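PDB 5KP7: CurD from Moorea producens 3L, which probably has hydroxymethylglutaryl-CoA synthase activity and holds a 4'-phosphopantetheine arm in its pocket. Local coordinates for residues A[220-225]-A[237-242]; A[246-251]-A[346-351]; A[186-191]-A[231-236]. The protein carries 3 engineered substitutions. All coordinates share one frame; numbering follows the deposited sequence.

Contact 1: A[220-225]-A[237-242]. With PNS (4'-phosphopantetheine), chain E.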
ATOM      1  N   TYR A 220      14.074  -2.918 -11.207  1.00 21.38           N
ATOM      2  CA  TYR A 220      14.575  -2.479 -12.494  1.00 22.26           C
ATOM      3  C   TYR A 220      13.886  -1.157 -12.813  1.00 21.87           C
ATOM      4  O   TYR A 220      12.815  -0.868 -12.261  1.00 21.03           O
ATOM      5  CB  TYR A 220      14.314  -3.521 -13.593  1.00 23.55           C
ATOM      6  CG  TYR A 220      12.873  -3.960 -13.624  1.00 24.11           C
ATOM      7  CD1 TYR A 220      12.445  -4.995 -12.826  1.00 24.69           C
ATOM      8  CD2 TYR A 220      11.932  -3.305 -14.427  1.00 25.19           C
ATOM      9  CE1 TYR A 220      11.114  -5.370 -12.796  1.00 25.06           C
ATOM     10  CE2 TYR A 220      10.583  -3.686 -14.398  1.00 25.77           C
ATOM     11  CZ  TYR A 220      10.193  -4.711 -13.583  1.00 26.01           C
ATOM     12  OH  TYR A 220       8.865  -5.176 -13.523  1.00 28.05           O
ATOM     13  N   GLU A 221      14.497  -0.356 -13.691  1.00 21.98           N
ATOM     14  CA  GLU A 221      13.876   0.910 -14.062  1.00 22.19           C
ATOM     15  C   GLU A 221      12.690   0.680 -15.025  1.00 22.47           C
ATOM     16  O   GLU A 221      12.833   0.032 -16.074  1.00 23.25           O
ATOM     17  CB  GLU A 221      14.888   1.864 -14.687  1.00 22.76           C
ATOM     18  CG  GLU A 221      14.431   3.307 -14.733  1.00 23.67           C
ATOM     19  CD  GLU A 221      13.511   3.623 -15.891  1.00 24.87           C
ATOM     20  OE1 GLU A 221      13.895   3.355 -17.054  1.00 26.99           O
ATOM     21  OE2 GLU A 221      12.416   4.167 -15.660  1.00 25.27           O
ATOM     22  N   VAL A 222      11.535   1.205 -14.648  1.00 22.12           N
ATOM     23  CA  VAL A 222      10.301   1.106 -15.459  1.00 23.01           C
ATOM     24  C   VAL A 222       9.428   2.336 -15.186  1.00 23.39           C
ATOM     25  O   VAL A 222       9.346   2.790 -14.041  1.00 22.58           O
ATOM     26  CB  VAL A 222       9.559  -0.209 -15.166  1.00 23.05           C
ATOM     27  CG1 VAL A 222       9.175  -0.332 -13.704  1.00 22.87           C
ATOM     28  CG2 VAL A 222       8.321  -0.400 -16.070  1.00 23.93           C
ATOM     29  N   MET A 223       8.784   2.858 -16.224  1.00 24.94           N
ATOM     30  CA  MET A 223       7.911   4.029 -16.051  1.00 26.48           C
ATOM     31  C   MET A 223       6.464   3.638 -15.834  1.00 26.98           C
ATOM     32  O   MET A 223       5.566   4.086 -16.562  1.00 28.18           O
ATOM     33  CB  MET A 223       8.058   4.955 -17.274  1.00 28.44           C
ATOM     34  CG  MET A 223       9.417   5.611 -17.323  1.00 29.65           C
ATOM     35  SD  MET A 223       9.783   6.738 -15.991  1.00 30.97           S
ATOM     36  CE  MET A 223       8.531   8.006 -16.193  1.00 32.15           C
ATOM     37  N   ASP A 224       6.213   2.819 -14.816  1.00 26.00           N
ATOM     38  CA  ASP A 224       4.858   2.370 -14.564  1.00 26.34           C
ATOM     39  C   ASP A 224       4.000   3.433 -13.930  1.00 28.01           C
ATOM     40  O   ASP A 224       2.915   3.762 -14.441  1.00 30.37           O
ATOM     41  CB  ASP A 224       4.792   1.035 -13.828  1.00 25.41           C
ATOM     42  CG  ASP A 224       5.465   1.009 -12.481  1.00 24.70           C
ATOM     43  OD1 ASP A 224       6.523   1.646 -12.273  1.00 23.05           O
ATOM     44  OD2 ASP A 224       4.946   0.230 -11.637  1.00 24.57           O
ATOM     45  N   THR A 225       4.463   3.992 -12.844  1.00 27.35           N
ATOM     46  CA  THR A 225       3.863   5.221 -12.345  1.00 28.42           C
ATOM     47  C   THR A 225       4.990   6.022 -11.759  1.00 28.49           C
ATOM     48  O   THR A 225       6.018   5.451 -11.381  1.00 28.35           O
ATOM     49  CB  THR A 225       2.802   5.032 -11.246  1.00 29.55           C
ATOM     50  OG1 THR A 225       3.415   4.761 -10.011  1.00 31.39           O
ATOM     51  CG2 THR A 225       1.778   3.956 -11.541  1.00 30.29           C
ATOM     52  N   ALA A 237      -1.369   2.543 -15.316  1.00 33.95           N
ATOM     53  CA  ALA A 237      -1.734   1.571 -14.306  1.00 33.69           C
ATOM     54  C   ALA A 237      -1.724   0.120 -14.823  1.00 32.50           C
ATOM     55  O   ALA A 237      -1.435  -0.791 -14.055  1.00 31.31           O
ATOM     56  CB  ALA A 237      -3.097   1.899 -13.741  1.00 35.41           C
ATOM     57  N   ASP A 238      -2.037  -0.090 -16.100  1.00 32.27           N
ATOM     58  CA  ASP A 238      -1.948  -1.420 -16.683  1.00 31.76           C
ATOM     59  C   ASP A 238      -0.488  -1.996 -16.652  1.00 29.41           C
ATOM     60  O   ASP A 238      -0.244  -3.161 -16.277  1.00 27.90           O
ATOM     61  CB  ASP A 238      -2.509  -1.417 -18.104  1.00 34.65           C
ATOM     62  CG  ASP A 238      -4.051  -1.378 -18.142  1.00 37.44           C
ATOM     63  OD1 ASP A 238      -4.705  -0.624 -17.373  1.00 40.38           O
ATOM     64  OD2 ASP A 238      -4.623  -2.140 -18.913  1.00 39.13           O
ATOM     65  N   LEU A 239       0.464  -1.182 -17.074  1.00 27.54           N
ATOM     66  CA  LEU A 239       1.872  -1.516 -16.980  1.00 26.41           C
ATOM     67  C   LEU A 239       2.249  -1.771 -15.523  1.00 25.45           C
ATOM     68  O   LEU A 239       3.024  -2.673 -15.221  1.00 25.00           O
ATOM     69  CB  LEU A 239       2.734  -0.380 -17.578  1.00 26.14           C
ATOM     70  CG  LEU A 239       4.244  -0.511 -17.479  1.00 25.84           C
ATOM     71  CD1 LEU A 239       4.781  -1.812 -18.052  1.00 26.45           C
ATOM     72  CD2 LEU A 239       4.910   0.671 -18.166  1.00 26.43           C
ATOM     73  N   SER A 240       1.750  -0.924 -14.623  1.00 24.85           N
ATOM     74  CA  SER A 240       2.070  -1.092 -13.216  1.00 24.68           C
ATOM     75  C   SER A 240       1.593  -2.436 -12.674  1.00 24.37           C
ATOM     76  O   SER A 240       2.349  -3.118 -11.970  1.00 23.38           O
ATOM     77  CB  SER A 240       1.562   0.067 -12.363  1.00 25.43           C
ATOM     78  OG  SER A 240       2.308   0.061 -11.131  1.00 27.31           O
ATOM     79  N   LEU A 241       0.391  -2.844 -13.044  1.00 24.58           N
ATOM     80  CA  LEU A 241      -0.097  -4.162 -12.592  1.00 25.16           C
ATOM     81  C   LEU A 241       0.774  -5.307 -13.127  1.00 24.62           C
ATOM     82  O   LEU A 241       1.148  -6.209 -12.398  1.00 23.97           O
ATOM     83  CB  LEU A 241      -1.561  -4.336 -12.987  1.00 26.76           C
ATOM     84  CG  LEU A 241      -2.197  -5.659 -12.569  1.00 28.70           C
ATOM     85  CD1 LEU A 241      -1.852  -6.039 -11.149  1.00 29.40           C
ATOM     86  CD2 LEU A 241      -3.703  -5.571 -12.790  1.00 30.49           C
ATOM     87  N   LEU A 242       1.117  -5.254 -14.416  1.00 24.06           N
ATOM     88  CA  LEU A 242       2.002  -6.282 -14.980  1.00 24.10           C
ATOM     89  C   LEU A 242       3.380  -6.311 -14.303  1.00 23.15           C
ATOM     90  O   LEU A 242       3.943  -7.376 -14.073  1.00 22.73           O
ATOM     91  CB  LEU A 242       2.129  -6.124 -16.512  1.00 24.91           C
ATOM     92  CG  LEU A 242       0.804  -6.228 -17.272  1.00 25.75           C
ATOM     93  CD1 LEU A 242       0.941  -5.685 -18.701  1.00 26.61           C
ATOM     94  CD2 LEU A 242       0.256  -7.632 -17.292  1.00 26.63           C
TER
HETATM   95  O23 PNS E 100     -10.512  -1.468 -12.996  1.00 38.20           O
HETATM   96  P24 PNS E 100      -9.474  -0.547 -13.593  1.00 37.23           P
HETATM   97  O26 PNS E 100      -9.816   0.257 -14.828  1.00 40.51           O
HETATM   98  O27 PNS E 100      -9.030   0.571 -12.498  1.00 40.99           O
HETATM   99  C28 PNS E 100      -8.697   0.224 -11.161  1.00 39.87           C
HETATM  100  C29 PNS E 100      -9.195   1.278 -10.171  1.00 38.85           C
HETATM  101  C30 PNS E 100      -8.672   1.098  -8.753  1.00 38.85           C
HETATM  102  C31 PNS E 100     -10.370   2.181 -10.620  1.00 38.01           C
HETATM  103  C32 PNS E 100      -8.197   2.491 -10.549  1.00 39.92           C
HETATM  104  O33 PNS E 100      -8.430   3.679  -9.741  1.00 35.92           O
HETATM  105  C34 PNS E 100      -6.694   2.303 -10.488  1.00 42.86           C
HETATM  106  O35 PNS E 100      -6.094   1.783 -11.424  1.00 43.33           O
HETATM  107  N36 PNS E 100      -6.102   2.643  -9.344  1.00 43.80           N
HETATM  108  C37 PNS E 100      -4.833   2.079  -8.940  1.00 44.93           C
HETATM  109  C38 PNS E 100      -3.617   2.761  -9.515  1.00 47.82           C
HETATM  110  C39 PNS E 100      -2.463   1.983  -8.927  1.00 51.09           C
HETATM  111  O40 PNS E 100      -1.963   2.348  -7.870  1.00 50.70           O
HETATM  112  N41 PNS E 100      -2.080   0.892  -9.597  1.00 49.41           N
HETATM  113  C42 PNS E 100      -0.992   0.079  -9.100  1.00 49.87           C
HETATM  114  C43 PNS E 100      -0.887  -1.254  -9.810  1.00 49.35           C
HETATM  115  S44 PNS E 100       0.576  -2.042  -9.110  1.00 48.39           S
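D224, in the loop that follows strand 208-219, lays its side chain against L239 and S240 at the start of helix 237-258. Its CB lies 3.5 Å from S240 CA and also meets L239 CG at 4.0 Å, so the root of the side chain rests on two successive helix residues. CG stands between the backbone N and carbonyl carbon of D224 (chi1 59°), and this turn brings the carboxylate alongside the serine. At the tip, OD2 accepts a hydrogen bond from S240 OG at 2.7 Å; the hydroxyl arrives on the anti side, 33° out of the carboxylate plane. Y350 OH and S352 OG also bond to OD2, and G353 N to OD1, which fixes the rotation of this buried group. The helix start is part of the 4'-phosphopantetheine pocket: S240 OG is 3.4 Å from S44 of the ligand, and A237 CB comes near its O35. T225 CG2 approaches the same S240 OG at 4.0 Å, while the threonine hydroxyl turns to S352. Further out, V222 CG2 and L239 CD2 meet tip to tip at 4.1 Å, and L239 CD2 also lies 3.8 Å from M223 O.

Contact 2: A[246-251]-A[346-351]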
ATOM      1  N   ASP A 246       5.144  -9.379 -12.220  1.00 23.80           N
ATOM      2  CA  ASP A 246       6.517  -9.808 -12.501  1.00 24.54           C
ATOM      3  C   ASP A 246       7.375  -9.798 -11.221  1.00 24.12           C
ATOM      4  O   ASP A 246       8.105 -10.728 -10.965  1.00 24.70           O
ATOM      5  CB  ASP A 246       7.195  -8.962 -13.567  1.00 24.88           C
ATOM      6  CG  ASP A 246       6.729  -9.247 -14.987  1.00 26.05           C
ATOM      7  OD1 ASP A 246       6.156 -10.342 -15.257  1.00 27.17           O
ATOM      8  OD2 ASP A 246       7.005  -8.381 -15.865  1.00 26.27           O
ATOM      9  N   CYS A 247       7.282  -8.744 -10.432  1.00 23.66           N
ATOM     10  CA  CYS A 247       8.080  -8.621  -9.223  1.00 23.79           C
ATOM     11  C   CYS A 247       7.633  -9.598  -8.137  1.00 24.11           C
ATOM     12  O   CYS A 247       8.451 -10.133  -7.396  1.00 24.45           O
ATOM     13  CB  CYS A 247       8.041  -7.196  -8.704  1.00 22.97           C
ATOM     14  SG  CYS A 247       9.056  -6.052  -9.690  1.00 23.84           S
ATOM     15  N   CYS A 248       6.335  -9.831  -8.052  1.00 24.53           N
ATOM     16  CA  CYS A 248       5.801 -10.765  -7.071  1.00 26.20           C
ATOM     17  C   CYS A 248       6.429 -12.145  -7.314  1.00 26.51           C
ATOM     18  O   CYS A 248       6.932 -12.776  -6.364  1.00 26.59           O
ATOM     19  CB  CYS A 248       4.276 -10.776  -7.139  1.00 27.18           C
ATOM     20  SG  CYS A 248       3.463 -11.647  -5.778  1.00 30.21           S
ATOM     21  N   GLU A 249       6.475 -12.570  -8.585  1.00 26.65           N
ATOM     22  CA  GLU A 249       7.125 -13.833  -8.968  1.00 27.91           C
ATOM     23  C   GLU A 249       8.628 -13.847  -8.671  1.00 27.66           C
ATOM     24  O   GLU A 249       9.141 -14.807  -8.074  1.00 28.21           O
ATOM     25  CB  GLU A 249       6.879 -14.113 -10.459  1.00 29.68           C
ATOM     26  CG  GLU A 249       7.748 -15.219 -11.046  1.00 32.53           C
ATOM     27  CD  GLU A 249       7.379 -15.646 -12.465  1.00 35.16           C
ATOM     28  OE1 GLU A 249       6.455 -15.086 -13.098  1.00 36.42           O
ATOM     29  OE2 GLU A 249       8.043 -16.606 -12.959  1.00 39.83           O
ATOM     30  N   ASN A 250       9.328 -12.807  -9.131  1.00 26.46           N
ATOM     31  CA  ASN A 250      10.799 -12.820  -9.096  1.00 27.04           C
ATOM     32  C   ASN A 250      11.370 -12.537  -7.709  1.00 25.68           C
ATOM     33  O   ASN A 250      12.366 -13.138  -7.335  1.00 25.93           O
ATOM     34  CB  ASN A 250      11.405 -11.876 -10.150  1.00 27.97           C
ATOM     35  CG  ASN A 250      11.350 -12.440 -11.548  1.00 30.71           C
ATOM     36  OD1 ASN A 250      12.081 -13.362 -11.873  1.00 34.58           O
ATOM     37  ND2 ASN A 250      10.504 -11.888 -12.390  1.00 31.91           N
ATOM     38  N   ALA A 251      10.752 -11.655  -6.939  1.00 24.45           N
ATOM     39  CA  ALA A 251      11.190 -11.467  -5.551  1.00 24.20           C
ATOM     40  C   ALA A 251      11.016 -12.739  -4.705  1.00 24.48           C
ATOM     41  O   ALA A 251      11.890 -13.119  -3.915  1.00 24.53           O
ATOM     42  CB  ALA A 251      10.479 -10.280  -4.922  1.00 23.47           C
ATOM     43  N   GLY A 346       4.057 -14.256   5.333  1.00 24.62           N
ATOM     44  CA  GLY A 346       4.873 -13.811   4.203  1.00 24.46           C
ATOM     45  C   GLY A 346       4.437 -12.432   3.766  1.00 24.33           C
ATOM     46  O   GLY A 346       3.224 -12.146   3.693  1.00 24.84           O
ATOM     47  N   MET A 347       5.416 -11.587   3.471  1.00 23.83           N
ATOM     48  CA  MET A 347       5.215 -10.187   3.178  1.00 23.83           C
ATOM     49  C   MET A 347       5.770  -9.846   1.796  1.00 22.84           C
ATOM     50  O   MET A 347       6.948 -10.103   1.536  1.00 22.51           O
ATOM     51  CB  MET A 347       5.995  -9.346   4.209  1.00 25.01           C
ATOM     52  CG  MET A 347       5.673  -9.629   5.660  1.00 26.88           C
ATOM     53  SD  MET A 347       4.310  -8.647   6.236  1.00 29.55           S
ATOM     54  CE  MET A 347       5.049  -7.007   6.417  1.00 27.82           C
ATOM     55  N   PHE A 348       4.949  -9.227   0.955  1.00 21.89           N
ATOM     56  CA  PHE A 348       5.380  -8.768  -0.383  1.00 21.42           C
ATOM     57  C   PHE A 348       5.213  -7.274  -0.527  1.00 20.96           C
ATOM     58  O   PHE A 348       4.093  -6.756  -0.446  1.00 20.62           O
ATOM     59  CB  PHE A 348       4.633  -9.445  -1.532  1.00 21.81           C
ATOM     60  CG  PHE A 348       5.049  -8.907  -2.877  1.00 21.56           C
ATOM     61  CD1 PHE A 348       6.367  -9.050  -3.291  1.00 21.85           C
ATOM     62  CD2 PHE A 348       4.187  -8.186  -3.658  1.00 21.53           C
ATOM     63  CE1 PHE A 348       6.813  -8.511  -4.486  1.00 21.49           C
ATOM     64  CE2 PHE A 348       4.627  -7.641  -4.881  1.00 21.68           C
ATOM     65  CZ  PHE A 348       5.951  -7.800  -5.271  1.00 21.50           C
ATOM     66  N   SER A 349       6.341  -6.595  -0.732  1.00 20.79           N
ATOM     67  CA  SER A 349       6.386  -5.161  -0.960  1.00 20.52           C
ATOM     68  C   SER A 349       6.703  -4.844  -2.401  1.00 20.28           C
ATOM     69  O   SER A 349       7.584  -5.468  -2.992  1.00 20.36           O
ATOM     70  CB  SER A 349       7.499  -4.563  -0.072  1.00 20.93           C
ATOM     71  OG  SER A 349       7.542  -3.175  -0.232  1.00 21.54           O
ATOM     72  N   TYR A 350       6.015  -3.864  -2.970  1.00 20.22           N
ATOM     73  CA  TYR A 350       6.287  -3.355  -4.339  1.00 20.29           C
ATOM     74  C   TYR A 350       6.265  -1.846  -4.296  1.00 20.13           C
ATOM     75  O   TYR A 350       5.421  -1.268  -3.613  1.00 20.53           O
ATOM     76  CB  TYR A 350       5.215  -3.794  -5.341  1.00 20.52           C
ATOM     77  CG  TYR A 350       5.442  -3.283  -6.749  1.00 20.62           C
ATOM     78  CD1 TYR A 350       6.408  -3.855  -7.564  1.00 20.96           C
ATOM     79  CD2 TYR A 350       4.736  -2.195  -7.252  1.00 20.70           C
ATOM     80  CE1 TYR A 350       6.668  -3.387  -8.839  1.00 21.09           C
ATOM     81  CE2 TYR A 350       4.976  -1.734  -8.539  1.00 20.88           C
ATOM     82  CZ  TYR A 350       5.944  -2.329  -9.325  1.00 21.02           C
ATOM     83  OH  TYR A 350       6.199  -1.858 -10.585  1.00 21.37           O
ATOM     84  N   GLY A 351       7.172  -1.198  -5.027  1.00 19.89           N
ATOM     85  CA  GLY A 351       7.058   0.217  -5.263  1.00 19.97           C
ATOM     86  C   GLY A 351       7.284   0.469  -6.738  1.00 20.14           C
ATOM     87  O   GLY A 351       8.248  -0.068  -7.313  1.00 20.37           O
TER
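F348 and Y350, projecting from the same side of strand 343-351, meet C247, C248 and A251 of helix 237-258. Sulfur-aromatic contacts come in two forms. C248 SG sits over the face of the F348 ring, 4.2 Å from its centroid and only 14° off the normal. C247 SG instead lies in the plane of the Y350 ring, at its edge, 3.7 Å from Y350 CE1. The two cysteines differ in their first torsion: SG of C248 is anti to the backbone N (chi1 -169°), whereas that of C247 is anti to the carbonyl carbon, and each sulfur is thereby brought to its own ring. A CH-pi contact adds to the cover of F348, with C248 CA 3.9 Å from the ring centroid. Apolar contacts complete the interface: A251 CB reaches the edge of the phenyl ring at F348 CE1, 4.1 Å away, and C247 CB approaches F348 CZ. The polar end of Y350 turns from the helix segment to D224. The axes of segments 246-251 and 346-351 pass 9.1 Å apart, with 132° between their N-to-C directions. S356 of the adjoining strand 355-363 touches C247, A251 and F348, Y244 meets the F348 ring edge-to-face, and on the opposite side of the strand M347 and S349 pack on helix 325-336, so the strand lies between two helices.

Contact 3: A[186-191]-A[231-236]. With PNS (4'-phosphopantetheine), chain E.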
ATOM      1  N   SER A 186      -6.084  11.394 -12.410  1.00 46.82           N
ATOM      2  CA  SER A 186      -7.496  10.953 -12.453  1.00 47.88           C
ATOM      3  C   SER A 186      -7.664   9.425 -12.341  1.00 47.97           C
ATOM      4  O   SER A 186      -8.610   8.960 -11.692  1.00 49.69           O
ATOM      5  CB  SER A 186      -8.209  11.478 -13.705  1.00 50.00           C
ATOM      6  OG  SER A 186      -8.360  12.892 -13.633  1.00 52.54           O
ATOM      7  N   PHE A 187      -6.731   8.663 -12.931  1.00 46.16           N
ATOM      8  CA  PHE A 187      -6.740   7.179 -12.850  1.00 45.27           C
ATOM      9  C   PHE A 187      -6.708   6.670 -11.381  1.00 43.79           C
ATOM     10  O   PHE A 187      -7.225   5.587 -11.075  1.00 44.49           O
ATOM     11  CB  PHE A 187      -5.585   6.545 -13.691  1.00 45.16           C
ATOM     12  CG  PHE A 187      -4.210   6.614 -13.032  1.00 44.95           C
ATOM     13  CD1 PHE A 187      -3.481   7.803 -13.023  1.00 43.99           C
ATOM     14  CD2 PHE A 187      -3.643   5.490 -12.421  1.00 43.91           C
ATOM     15  CE1 PHE A 187      -2.231   7.876 -12.419  1.00 42.20           C
ATOM     16  CE2 PHE A 187      -2.388   5.560 -11.817  1.00 43.58           C
ATOM     17  CZ  PHE A 187      -1.688   6.752 -11.814  1.00 42.89           C
ATOM     18  N   ALA A 188      -6.099   7.451 -10.489  1.00 40.07           N
ATOM     19  CA  ALA A 188      -5.859   7.038  -9.117  1.00 37.78           C
ATOM     20  C   ALA A 188      -6.858   7.573  -8.070  1.00 36.30           C
ATOM     21  O   ALA A 188      -6.711   7.227  -6.896  1.00 34.86           O
ATOM     22  CB  ALA A 188      -4.444   7.425  -8.722  1.00 37.84           C
ATOM     23  N   GLU A 189      -7.860   8.366  -8.463  1.00 35.28           N
ATOM     24  CA  GLU A 189      -8.732   9.010  -7.463  1.00 35.05           C
ATOM     25  C   GLU A 189      -9.457   8.026  -6.533  1.00 33.41           C
ATOM     26  O   GLU A 189      -9.422   8.172  -5.315  1.00 31.55           O
ATOM     27  CB  GLU A 189      -9.740   9.960  -8.105  1.00 37.50           C
ATOM     28  CG  GLU A 189     -10.473  10.797  -7.078  1.00 38.86           C
ATOM     29  CD  GLU A 189     -11.463  11.740  -7.693  1.00 41.77           C
ATOM     30  OE1 GLU A 189     -11.644  11.665  -8.938  1.00 43.75           O
ATOM     31  OE2 GLU A 189     -12.086  12.519  -6.930  1.00 41.10           O
ATOM     32  N   PRO A 190     -10.100   7.014  -7.107  1.00 32.86           N
ATOM     33  CA  PRO A 190     -10.803   6.059  -6.263  1.00 31.81           C
ATOM     34  C   PRO A 190      -9.908   5.310  -5.270  1.00 29.70           C
ATOM     35  O   PRO A 190     -10.373   4.975  -4.194  1.00 27.95           O
ATOM     36  CB  PRO A 190     -11.380   5.066  -7.275  1.00 33.38           C
ATOM     37  CG  PRO A 190     -11.401   5.800  -8.570  1.00 33.85           C
ATOM     38  CD  PRO A 190     -10.211   6.673  -8.542  1.00 33.21           C
ATOM     39  N   SER A 191      -8.653   5.068  -5.630  1.00 28.88           N
ATOM     40  CA  SER A 191      -7.807   4.190  -4.869  1.00 28.74           C
ATOM     41  C   SER A 191      -6.861   4.892  -3.918  1.00 29.02           C
ATOM     42  O   SER A 191      -6.284   4.245  -3.075  1.00 28.85           O
ATOM     43  CB  SER A 191      -7.010   3.264  -5.800  1.00 28.81           C
ATOM     44  OG  SER A 191      -6.259   3.981  -6.748  1.00 28.90           O
ATOM     45  N   ASP A 231       2.074  16.971  -5.616  1.00 34.85           N
ATOM     46  CA  ASP A 231       0.641  16.881  -5.371  1.00 36.72           C
ATOM     47  C   ASP A 231      -0.031  16.196  -6.553  1.00 39.24           C
ATOM     48  O   ASP A 231      -1.069  16.635  -7.047  1.00 41.38           O
ATOM     49  CB  ASP A 231       0.049  18.267  -5.106  1.00 36.49           C
ATOM     50  CG  ASP A 231       0.671  18.964  -3.877  1.00 36.31           C
ATOM     51  OD1 ASP A 231       0.798  18.348  -2.799  1.00 36.83           O
ATOM     52  OD2 ASP A 231       1.001  20.149  -3.996  1.00 34.90           O
ATOM     53  N   SER A 232       0.602  15.125  -7.031  1.00 39.48           N
ATOM     54  CA  SER A 232       0.224  14.545  -8.320  1.00 41.00           C
ATOM     55  C   SER A 232       0.848  13.170  -8.500  1.00 40.72           C
ATOM     56  O   SER A 232       1.739  12.782  -7.750  1.00 40.22           O
ATOM     57  CB  SER A 232       0.667  15.461  -9.470  1.00 41.53           C
ATOM     58  OG  SER A 232      -0.082  15.144 -10.624  1.00 45.55           O
ATOM     59  N   GLU A 233       0.355  12.443  -9.495  1.00 40.16           N
ATOM     60  CA  GLU A 233       0.886  11.134  -9.879  1.00 39.33           C
ATOM     61  C   GLU A 233       0.607  10.964 -11.370  1.00 37.91           C
ATOM     62  O   GLU A 233      -0.429  11.446 -11.834  1.00 38.43           O
ATOM     63  CB  GLU A 233       0.225  10.016  -9.079  1.00 41.91           C
ATOM     64  CG  GLU A 233       0.804   8.633  -9.371  1.00 44.50           C
ATOM     65  CD  GLU A 233       0.295   7.535  -8.445  1.00 46.95           C
ATOM     66  OE1 GLU A 233      -0.820   7.659  -7.905  1.00 46.79           O
ATOM     67  OE2 GLU A 233       1.017   6.522  -8.285  1.00 50.79           O
ATOM     68  N   ALA A 234       1.528  10.324 -12.104  1.00 35.19           N
ATOM     69  CA  ALA A 234       1.392  10.045 -13.545  1.00 35.92           C
ATOM     70  C   ALA A 234       1.684   8.570 -13.810  1.00 35.68           C
ATOM     71  O   ALA A 234       2.422   7.932 -13.069  1.00 33.88           O
ATOM     72  CB  ALA A 234       2.340  10.901 -14.365  1.00 36.17           C
ATOM     73  N   GLY A 235       1.109   8.007 -14.866  1.00 36.80           N
ATOM     74  CA  GLY A 235       1.529   6.661 -15.254  1.00 36.77           C
ATOM     75  C   GLY A 235       0.492   5.832 -15.953  1.00 36.80           C
ATOM     76  O   GLY A 235      -0.610   6.304 -16.233  1.00 35.84           O
ATOM     77  N   ASP A 236       0.896   4.589 -16.226  1.00 35.63           N
ATOM     78  CA  ASP A 236       0.083   3.611 -16.921  1.00 35.00           C
ATOM     79  C   ASP A 236      -0.186   2.517 -15.904  1.00 33.88           C
ATOM     80  O   ASP A 236       0.675   1.686 -15.641  1.00 32.08           O
ATOM     81  CB  ASP A 236       0.867   3.063 -18.106  1.00 36.61           C
ATOM     82  CG  ASP A 236       0.109   1.994 -18.867  1.00 37.81           C
ATOM     83  OD1 ASP A 236      -0.897   1.469 -18.377  1.00 37.32           O
ATOM     84  OD2 ASP A 236       0.535   1.667 -19.978  1.00 42.00           O
TER
HETATM   85  O23 PNS E 100     -10.512  -1.468 -12.996  1.00 38.20           O
HETATM   86  P24 PNS E 100      -9.474  -0.547 -13.593  1.00 37.23           P
HETATM   87  O26 PNS E 100      -9.816   0.257 -14.828  1.00 40.51           O
HETATM   88  O27 PNS E 100      -9.030   0.571 -12.498  1.00 40.99           O
HETATM   89  C28 PNS E 100      -8.697   0.224 -11.161  1.00 39.87           C
HETATM   90  C29 PNS E 100      -9.195   1.278 -10.171  1.00 38.85           C
HETATM   91  C30 PNS E 100      -8.672   1.098  -8.753  1.00 38.85           C
HETATM   92  C31 PNS E 100     -10.370   2.181 -10.620  1.00 38.01           C
HETATM   93  C32 PNS E 100      -8.197   2.491 -10.549  1.00 39.92           C
HETATM   94  O33 PNS E 100      -8.430   3.679  -9.741  1.00 35.92           O
HETATM   95  C34 PNS E 100      -6.694   2.303 -10.488  1.00 42.86           C
HETATM   96  O35 PNS E 100      -6.094   1.783 -11.424  1.00 43.33           O
HETATM   97  N36 PNS E 100      -6.102   2.643  -9.344  1.00 43.80           N
HETATM   98  C37 PNS E 100      -4.833   2.079  -8.940  1.00 44.93           C
HETATM   99  C38 PNS E 100      -3.617   2.761  -9.515  1.00 47.82           C
HETATM  100  C39 PNS E 100      -2.463   1.983  -8.927  1.00 51.09           C
HETATM  101  O40 PNS E 100      -1.963   2.348  -7.870  1.00 50.70           O
HETATM  102  N41 PNS E 100      -2.080   0.892  -9.597  1.00 49.41           N
HETATM  103  C42 PNS E 100      -0.992   0.079  -9.100  1.00 49.87           C
HETATM  104  C43 PNS E 100      -0.887  -1.254  -9.810  1.00 49.35           C
HETATM  105  S44 PNS E 100       0.576  -2.042  -9.110  1.00 48.39           S
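One wall of the 4'-phosphopantetheine pocket forms where F187 and A188, in the loop before strand 195-202, lean on E233, just before the short strand 234-235, and on G235 within it. The F187 ring is held between two groups: G235 O lies over one face, and CB of the neighbouring A188 stands 4.0 Å above the other. The E233 side chain, extended with CG anti to its backbone N (chi1 -176°), crosses the phenylalanine at about a right angle. Its CG comes to 4.0 Å from F187 CZ, and the ring and carboxylate planes are 53° apart. E233 OE1 ends 3.7 Å from A188 CB and has a long, weak ion pair with R227, while OE2 makes a weak hydrogen bond to T225 OG1. G235 has backbone angles at which a CB would run into the carbonyl oxygen of A234, and G235 N comes to 4.1 Å from F187 CE1. The same loop also holds the ligand. Its O33 donates to F187 O at 2.6 Å, and its N36 to S191 OG at 2.9 Å, while P190 CD packs 3.7 Å from O33. The ring itself meets the ligand's alkyl chain, F187 CE2 lying 3.8 Å from C38. Loop backbone and hydroxyl thus grip the polar part of the arm while the phenyl ring flanks its middle, consistent with the pantetheine-binding channel that leads to the buried active site in enzymes of the thiolase-like superfamily.

How the contacts relate
Followed from the N terminus, the chain enters contact 3 at 186-191 and returns to it at 231-236, after the strands 195-202 and 208-219. Contact 1 opens inside that loop, at 220-225, and closes just past it on helix 237-258, so the two cross; a backbone bond from D236 N to D224 O joins them. Contact 2 follows in series, starting further along the same helix and closing a loop of 94 largely helical residues at strand 343-351. Contacts 1 and 2 touch through D224 and Y350, whereas 2 and 3 do not meet. Together they tie the ligand-binding loop, helix 237-258 and the central sheet.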